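Local atomic coordinates of 6-carboxyhexanoate--coa ligase (Bacillus subtilis, PDB entry 5FLG), a protein that belongs to the 6-carboxyhexanoate--CoA ligase family and binds phosphoaminophosphonic acid-adenylate ester, pimelic acid and magnesium ions in a mixed alpha-beta fold. Residues V105-D108 with V109-A113; Y114-I117 with P118-D122; Y241-D244 with L245-P249. All blocks are in the same frame, centred on the assembly; numbering follows the deposited sequence.

In the fold
Contacts 1 and 2 follow each other on helix 107-116: contact 1 is its first turns, contact 2 its end and the 3-10 turn beyond. Their centres are 14 Å apart, and they touch where A113 O meets W120 CZ3 at 3.9 Å. Contact 3, the end of helix 238-247, stands apart, its nearest atoms about 14 Å from those of contact 1 and about 13 Å from those of contact 2. Contacts 2 and 3 both come near the bound phosphoaminophosphonic acid-adenylate ester: the W120 side chain lies about 8 Å from it and that of L245 about 7 Å. The S121 side chain is about 12 Å from a magnesium ion.

Contact 1 (V105-D108 with V109-A113); sequences VSRD and VIEKA
V109 uses its two methyls on two different neighbours. CG1, turned anti to the backbone N (chi1 170°), meets V105 CG1 at 3.7 Å, the two side chains crossing at about a right angle, while CG2 rests 3.4 Å from S106 OG. V105 CG1 also reaches I110 CG1 at 3.6 Å. D108 is folded back on its own main chain: with chi1 at 57°, CG sits between the backbone N and the carbonyl carbon, and the carboxylate stays close to the start of the helix. The main-chain O of D108 takes the N-H of K112 at 3.0 Å, and the extended K112 chain passes over that same oxygen, CG 3.2 Å away. K112 NZ ends 4.5 Å from D108 OD2, too far for a salt bridge, though the opposite charges probably attract. R107 meets E111 OE2 with its aliphatic part, CG at 3.5 Å, while its NE makes a salt bridge with E101 in helix 89-102. On the inner side, V105 and V109 pack on F231 of strand 227-232. S106 occupies the N-cap position, and the bonds from I110 N to S106 O and from E111 N to R107 O mark the first turns of an alpha-helix.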
loop_
_atom_site.group_PDB
_atom_site.type_symbol
_atom_site.label_atom_id
_atom_site.label_comp_id
_atom_site.label_asym_id
_atom_site.label_seq_id
_atom_site.Cartn_x
_atom_site.Cartn_y
_atom_site.Cartn_z
ATOM N N VAL A 105 -35.321 2.714 -14.794
ATOM C CA VAL A 105 -35.533 2.312 -13.414
ATOM C C VAL A 105 -36.925 2.680 -12.974
ATOM O O VAL A 105 -37.317 3.846 -13.042
ATOM C CB VAL A 105 -34.567 3.010 -12.450
ATOM C CG1 VAL A 105 -34.705 2.401 -11.070
ATOM C CG2 VAL A 105 -33.151 2.869 -12.960
ATOM N N SER A 106 -37.675 1.712 -12.460
ATOM C CA SER A 106 -39.073 2.011 -12.118
ATOM C C SER A 106 -39.088 2.928 -10.889
ATOM O O SER A 106 -38.171 2.886 -10.066
ATOM C CB SER A 106 -39.866 0.719 -11.844
ATOM O OG SER A 106 -39.693 0.296 -10.505
ATOM N N ARG A 107 -40.154 3.721 -10.776
ATOM C CA ARG A 107 -40.337 4.725 -9.747
ATOM C C ARG A 107 -40.306 4.182 -8.334
ATOM O O ARG A 107 -39.688 4.789 -7.441
ATOM C CB ARG A 107 -41.663 5.448 -9.959
ATOM C CG ARG A 107 -41.782 6.744 -9.191
ATOM C CD ARG A 107 -43.097 7.425 -9.530
ATOM N NE ARG A 107 -43.042 8.011 -10.864
ATOM C CZ ARG A 107 -43.925 8.882 -11.335
ATOM N NH1 ARG A 107 -44.952 9.245 -10.580
ATOM N NH2 ARG A 107 -43.780 9.387 -12.556
ATOM N N ASP A 108 -40.904 3.014 -8.135
ATOM C CA ASP A 108 -40.928 2.423 -6.816
ATOM C C ASP A 108 -39.539 1.943 -6.395
ATOM O O ASP A 108 -39.168 2.083 -5.222
ATOM C CB ASP A 108 -41.907 1.254 -6.764
ATOM C CG ASP A 108 -41.579 0.206 -7.781
ATOM O OD1 ASP A 108 -41.379 0.604 -8.950
ATOM O OD2 ASP A 108 -41.326 -0.954 -7.393
ATOM N N VAL A 109 -38.739 1.448 -7.341
ATOM C CA VAL A 109 -37.332 1.143 -7.040
ATOM C C VAL A 109 -36.515 2.405 -6.682
ATOM O O VAL A 109 -35.723 2.414 -5.709
ATOM C CB VAL A 109 -36.674 0.429 -8.218
ATOM C CG1 VAL A 109 -35.171 0.334 -8.012
ATOM C CG2 VAL A 109 -37.302 -0.957 -8.385
ATOM N N ILE A 110 -36.768 3.482 -7.403
ATOM C CA ILE A 110 -36.064 4.748 -7.158
ATOM C C ILE A 110 -36.395 5.225 -5.742
ATOM O O ILE A 110 -35.505 5.612 -4.989
ATOM C CB ILE A 110 -36.490 5.829 -8.188
ATOM C CG1 ILE A 110 -35.967 5.470 -9.578
ATOM C CG2 ILE A 110 -35.943 7.218 -7.800
ATOM C CD1 ILE A 110 -36.558 6.316 -10.700
ATOM N N GLU A 111 -37.672 5.180 -5.362
ATOM C CA GLU A 111 -38.078 5.697 -4.052
ATOM C C GLU A 111 -37.481 4.840 -2.941
ATOM O O GLU A 111 -37.020 5.335 -1.902
ATOM C CB GLU A 111 -39.593 5.762 -3.918
ATOM C CG GLU A 111 -40.252 6.891 -4.692
ATOM C CD GLU A 111 -41.711 6.598 -5.041
ATOM O OE1 GLU A 111 -42.247 5.535 -4.642
ATOM O OE2 GLU A 111 -42.317 7.406 -5.767
ATOM N N LYS A 112 -37.473 3.537 -3.152
ATOM C CA LYS A 112 -36.946 2.653 -2.128
ATOM C C LYS A 112 -35.463 2.965 -1.929
ATOM O O LYS A 112 -34.944 2.861 -0.806
ATOM C CB LYS A 112 -37.129 1.190 -2.495
ATOM C CG LYS A 112 -38.572 0.676 -2.392
ATOM C CD LYS A 112 -38.698 -0.704 -3.022
ATOM C CE LYS A 112 -40.128 -1.227 -2.942
ATOM N NZ LYS A 112 -40.186 -2.637 -3.429
ATOM N N ALA A 113 -34.758 3.211 -3.030
ATOM C CA ALA A 113 -33.333 3.444 -2.939
ATOM C C ALA A 113 -33.091 4.763 -2.218
ATOM O O ALA A 113 -32.217 4.855 -1.358
ATOM C CB ALA A 113 -32.701 3.463 -4.314
#

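Contact 2 (Y114-I117 with P118-D122); sequences YEQI and PEWSD
Q116 and W120 come together through similar first torsions: each has CG anti to its carbonyl carbon (chi1 -74° and -61°), and the indole then swings back over the preceding turn. Q116 CB lies over one face of the six-membered ring, 3.7 Å from its centroid, in a CH-pi contact. Q116 O sits above the same indole, 3.5 Å from its plane and displaced toward the rim. I117 reaches the indole less closely, CG1 lying 4.0 Å from W120 CE3. Alongside, the E119 chain points the same way as Q116 and brings OE1 to 3.6 Å from Q116 CG. The main chain meanwhile tightens into a 3-10 turn: W120 N donates to I117 O at 2.8 Å and more weakly to Q116 O, which also takes a weak bond from E119 N. P118 has no N-H to give, and its ring sits tight against the preceding side chain, I117 CB 3.4 Å from P118 CD. Its carbonyl O is gripped twice by S121, three residues later, through OG (2.8 Å) and the backbone N, both approaching from the same face of the carbonyl. This turn carries the chain from helix 107-116 toward strand 127-130. There W120 packs on V127 and on V229 of strand 227-232, while I117 presses on L192 and W194 of strand 188-194.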
loop_
_atom_site.group_PDB
_atom_site.type_symbol
_atom_site.label_atom_id
_atom_site.label_comp_id
_atom_site.label_asym_id
_atom_site.label_seq_id
_atom_site.Cartn_x
_atom_site.Cartn_y
_atom_site.Cartn_z
ATOM N N TYR A 114 -33.897 5.769 -2.534
ATOM C CA TYR A 114 -33.734 7.095 -1.903
ATOM C C TYR A 114 -33.975 7.099 -0.408
ATOM O O TYR A 114 -33.243 7.761 0.324
ATOM C CB TYR A 114 -34.615 8.158 -2.537
ATOM C CG TYR A 114 -33.872 8.970 -3.566
ATOM C CD1 TYR A 114 -33.701 8.477 -4.855
ATOM C CD2 TYR A 114 -33.227 10.162 -3.223
ATOM C CE1 TYR A 114 -32.973 9.162 -5.794
ATOM C CE2 TYR A 114 -32.532 10.897 -4.181
ATOM C CZ TYR A 114 -32.370 10.364 -5.448
ATOM O OH TYR A 114 -31.706 11.011 -6.441
ATOM N N GLU A 115 -34.862 6.228 0.060
ATOM C CA GLU A 115 -35.011 5.993 1.492
ATOM C C GLU A 115 -33.759 5.441 2.155
ATOM O O GLU A 115 -33.563 5.644 3.333
ATOM C CB GLU A 115 -36.196 5.063 1.775
ATOM C CG GLU A 115 -37.525 5.722 1.437
ATOM C CD GLU A 115 -38.720 4.819 1.692
ATOM O OE1 GLU A 115 -38.522 3.738 2.263
ATOM O OE2 GLU A 115 -39.844 5.224 1.340
ATOM N N GLN A 116 -32.936 4.720 1.414
ATOM C CA GLN A 116 -31.790 4.045 1.994
ATOM C C GLN A 116 -30.470 4.801 1.816
ATOM O O GLN A 116 -29.517 4.588 2.547
ATOM C CB GLN A 116 -31.715 2.631 1.443
ATOM C CG GLN A 116 -32.799 1.765 2.071
ATOM C CD GLN A 116 -33.088 0.496 1.308
ATOM O OE1 GLN A 116 -32.280 -0.431 1.300
ATOM N NE2 GLN A 116 -34.191 0.488 0.581
ATOM N N ILE A 117 -30.501 5.825 0.985
ATOM C CA ILE A 117 -29.282 6.527 0.636
ATOM C C ILE A 117 -28.571 7.152 1.841
ATOM O O ILE A 117 -27.437 6.793 2.079
ATOM C CB ILE A 117 -29.532 7.554 -0.471
ATOM C CG1 ILE A 117 -29.550 6.825 -1.816
ATOM C CG2 ILE A 117 -28.431 8.619 -0.461
ATOM C CD1 ILE A 117 -30.170 7.606 -2.945
ATOM N N PRO A 118 -29.327 7.759 2.767
ATOM C CA PRO A 118 -28.767 8.191 4.054
ATOM C C PRO A 118 -28.026 7.133 4.836
ATOM O O PRO A 118 -26.912 7.385 5.300
ATOM C CB PRO A 118 -30.000 8.678 4.830
ATOM C CG PRO A 118 -30.937 9.120 3.755
ATOM C CD PRO A 118 -30.757 8.092 2.678
ATOM N N GLU A 119 -28.558 5.917 4.905
ATOM C CA GLU A 119 -27.852 4.870 5.636
ATOM C C GLU A 119 -26.574 4.418 4.891
ATOM O O GLU A 119 -25.737 3.727 5.449
ATOM C CB GLU A 119 -28.776 3.667 5.891
ATOM C CG GLU A 119 -28.637 2.552 4.858
ATOM C CD GLU A 119 -29.586 1.377 5.083
ATOM O OE1 GLU A 119 -30.817 1.591 5.054
ATOM O OE2 GLU A 119 -29.099 0.223 5.204
ATOM N N TRP A 120 -26.449 4.731 3.608
ATOM C CA TRP A 120 -25.290 4.289 2.845
ATOM C C TRP A 120 -24.217 5.393 2.768
ATOM O O TRP A 120 -23.291 5.280 1.985
ATOM C CB TRP A 120 -25.683 3.901 1.422
ATOM C CG TRP A 120 -26.667 2.779 1.353
ATOM C CD1 TRP A 120 -26.767 1.731 2.207
ATOM C CD2 TRP A 120 -27.620 2.542 0.309
ATOM N NE1 TRP A 120 -27.726 0.839 1.755
ATOM C CE2 TRP A 120 -28.299 1.343 0.623
ATOM C CE3 TRP A 120 -27.977 3.235 -0.844
ATOM C CZ2 TRP A 120 -29.267 0.792 -0.209
ATOM C CZ3 TRP A 120 -28.981 2.731 -1.628
ATOM C CH2 TRP A 120 -29.586 1.498 -1.334
ATOM N N SER A 121 -24.414 6.483 3.495
ATOM C CA SER A 121 -23.456 7.600 3.509
ATOM C C SER A 121 -22.035 7.148 3.750
ATOM O O SER A 121 -21.108 7.755 3.248
ATOM C CB SER A 121 -23.802 8.600 4.608
ATOM O OG SER A 121 -25.022 9.242 4.306
ATOM N N ASP A 122 -21.855 6.173 4.628
ATOM C CA ASP A 122 -20.509 5.788 5.018
ATOM C C ASP A 122 -19.870 4.707 4.164
ATOM O O ASP A 122 -18.724 4.344 4.381
ATOM C CB ASP A 122 -20.464 5.409 6.501
ATOM C CG ASP A 122 -20.636 6.629 7.411
ATOM O OD1 ASP A 122 -20.518 7.769 6.909
ATOM O OD2 ASP A 122 -20.976 6.449 8.596
#

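Contact 3 (Y241-D244 with L245-P249)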
loop_
_atom_site.group_PDB
_atom_site.type_symbol
_atom_site.label_atom_id
_atom_site.label_comp_id
_atom_site.label_asym_id
_atom_site.label_seq_id
_atom_site.Cartn_x
_atom_site.Cartn_y
_atom_site.Cartn_z
ATOM N N TYR A 241 -20.644 -9.991 -11.206
ATOM C CA TYR A 241 -20.708 -8.582 -11.551
ATOM C C TYR A 241 -19.628 -7.836 -10.778
ATOM O O TYR A 241 -18.905 -7.002 -11.349
ATOM C CB TYR A 241 -22.091 -7.989 -11.242
ATOM C CG TYR A 241 -23.290 -8.680 -11.906
ATOM C CD1 TYR A 241 -23.156 -9.366 -13.109
ATOM C CD2 TYR A 241 -24.567 -8.558 -11.371
ATOM C CE1 TYR A 241 -24.265 -9.913 -13.756
ATOM C CE2 TYR A 241 -25.676 -9.122 -11.996
ATOM C CZ TYR A 241 -25.518 -9.804 -13.179
ATOM O OH TYR A 241 -26.638 -10.254 -13.841
ATOM N N ILE A 242 -19.496 -8.165 -9.497
ATOM C CA ILE A 242 -18.528 -7.510 -8.608
ATOM C C ILE A 242 -17.113 -7.736 -9.122
ATOM O O ILE A 242 -16.260 -6.833 -9.116
ATOM C CB ILE A 242 -18.654 -8.030 -7.149
ATOM C CG1 ILE A 242 -19.886 -7.422 -6.477
ATOM C CG2 ILE A 242 -17.407 -7.688 -6.339
ATOM C CD1 ILE A 242 -20.121 -7.916 -5.071
ATOM N N HIS A 243 -16.862 -8.947 -9.599
ATOM C CA HIS A 243 -15.538 -9.271 -10.075
ATOM C C HIS A 243 -15.205 -8.475 -11.348
ATOM O O HIS A 243 -14.128 -7.882 -11.449
ATOM C CB HIS A 243 -15.422 -10.778 -10.308
ATOM C CG HIS A 243 -14.077 -11.200 -10.791
ATOM N ND1 HIS A 243 -13.762 -11.261 -12.129
ATOM C CD2 HIS A 243 -12.932 -11.461 -10.118
ATOM C CE1 HIS A 243 -12.498 -11.618 -12.261
ATOM N NE2 HIS A 243 -11.974 -11.749 -11.056
ATOM N N ASP A 244 -16.174 -8.364 -12.253
ATOM C CA ASP A 244 -16.017 -7.513 -13.424
ATOM C C ASP A 244 -15.704 -6.075 -13.033
ATOM O O ASP A 244 -14.831 -5.449 -13.628
ATOM C CB ASP A 244 -17.271 -7.504 -14.293
ATOM C CG ASP A 244 -17.603 -8.871 -14.854
ATOM O OD1 ASP A 244 -16.648 -9.636 -15.111
ATOM O OD2 ASP A 244 -18.813 -9.166 -15.065
ATOM N N LEU A 245 -16.485 -5.506 -12.121
ATOM C CA LEU A 245 -16.271 -4.115 -11.741
ATOM C C LEU A 245 -14.910 -3.891 -11.086
ATOM O O LEU A 245 -14.284 -2.844 -11.256
ATOM C CB LEU A 245 -17.387 -3.633 -10.812
ATOM C CG LEU A 245 -18.761 -3.593 -11.473
ATOM C CD1 LEU A 245 -19.833 -3.414 -10.428
ATOM C CD2 LEU A 245 -18.846 -2.483 -12.503
ATOM N N GLU A 246 -14.452 -4.872 -10.322
ATOM C CA GLU A 246 -13.179 -4.743 -9.643
ATOM C C GLU A 246 -11.975 -5.072 -10.517
ATOM O O GLU A 246 -10.918 -4.455 -10.343
ATOM C CB GLU A 246 -13.176 -5.557 -8.343
ATOM C CG GLU A 246 -14.229 -5.052 -7.355
ATOM C CD GLU A 246 -14.215 -5.751 -6.001
ATOM O OE1 GLU A 246 -13.797 -6.925 -5.926
ATOM O OE2 GLU A 246 -14.688 -5.134 -5.011
ATOM N N LYS A 247 -12.145 -5.923 -11.532
ATOM C CA LYS A 247 -10.981 -6.523 -12.200
ATOM C C LYS A 247 -10.799 -6.256 -13.704
ATOM O O LYS A 247 -9.711 -6.473 -14.254
ATOM C CB LYS A 247 -10.957 -8.018 -11.950
ATOM C CG LYS A 247 -10.810 -8.363 -10.475
ATOM C CD LYS A 247 -9.483 -7.852 -9.928
ATOM C CE LYS A 247 -8.804 -8.882 -9.040
ATOM N NZ LYS A 247 -9.376 -8.843 -7.670
ATOM N N GLN A 248 -11.835 -5.773 -14.371
ATOM C CA GLN A 248 -11.781 -5.630 -15.822
ATOM C C GLN A 248 -11.114 -4.298 -16.220
ATOM O O GLN A 248 -11.546 -3.245 -15.792
ATOM C CB GLN A 248 -13.185 -5.708 -16.379
ATOM C CG GLN A 248 -13.271 -5.745 -17.892
ATOM C CD GLN A 248 -14.529 -5.043 -18.392
ATOM O OE1 GLN A 248 -15.007 -4.086 -17.768
ATOM N NE2 GLN A 248 -15.079 -5.523 -19.506
ATOM N N PRO A 249 -10.000 -4.365 -16.952
ATOM C CA PRO A 249 -9.243 -3.134 -17.144
ATOM C C PRO A 249 -9.734 -2.329 -18.334
ATOM O O PRO A 249 -9.974 -2.867 -19.408
ATOM C CB PRO A 249 -7.802 -3.612 -17.347
ATOM C CG PRO A 249 -7.895 -5.041 -17.742
ATOM C CD PRO A 249 -9.218 -5.573 -17.274
#
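H243 and K247, one turn apart, meet at the C-terminal end of an alpha-helix, 238-247. Their side chains cross at about a right angle: K247 CG lies over one face of the imidazole, 3.9 Å from the ring centroid and 24° off its normal, a CH-pi contact displaced toward the NE2 side of the ring, where NE2 is 3.6 Å away. With CG anti to the backbone N (chi1 -180°) the imidazole of H243 lies along the turn toward K247, whose chain bends repeatedly beyond CG and carries its amine away. I242 and E246 behave differently, lying side by side and pointing the same way, with the methyl CG2 of I242 against E246 CD at 3.7 Å. L245 tucks CG against Y241 O, and its side chain packs on V182 of helix 170-184. H185 ties Y241 and D244 together, its NE2 hydrogen-bonded to D244 OD2 and its ring meeting that of Y241 with the planes at about 80°. The carbonyls at this helix end are partly met from outside, K181 NZ bonding both L245 O and Q248 O. Within the helix, regular bonds run from L245 N to Y241 O and from E246 N to I242 O. In the last turn K247 N is shared weakly between H243 O (2.8 Å) and D244 O (3.4 Å), and D244 O also takes Q248 N at 3.1 Å.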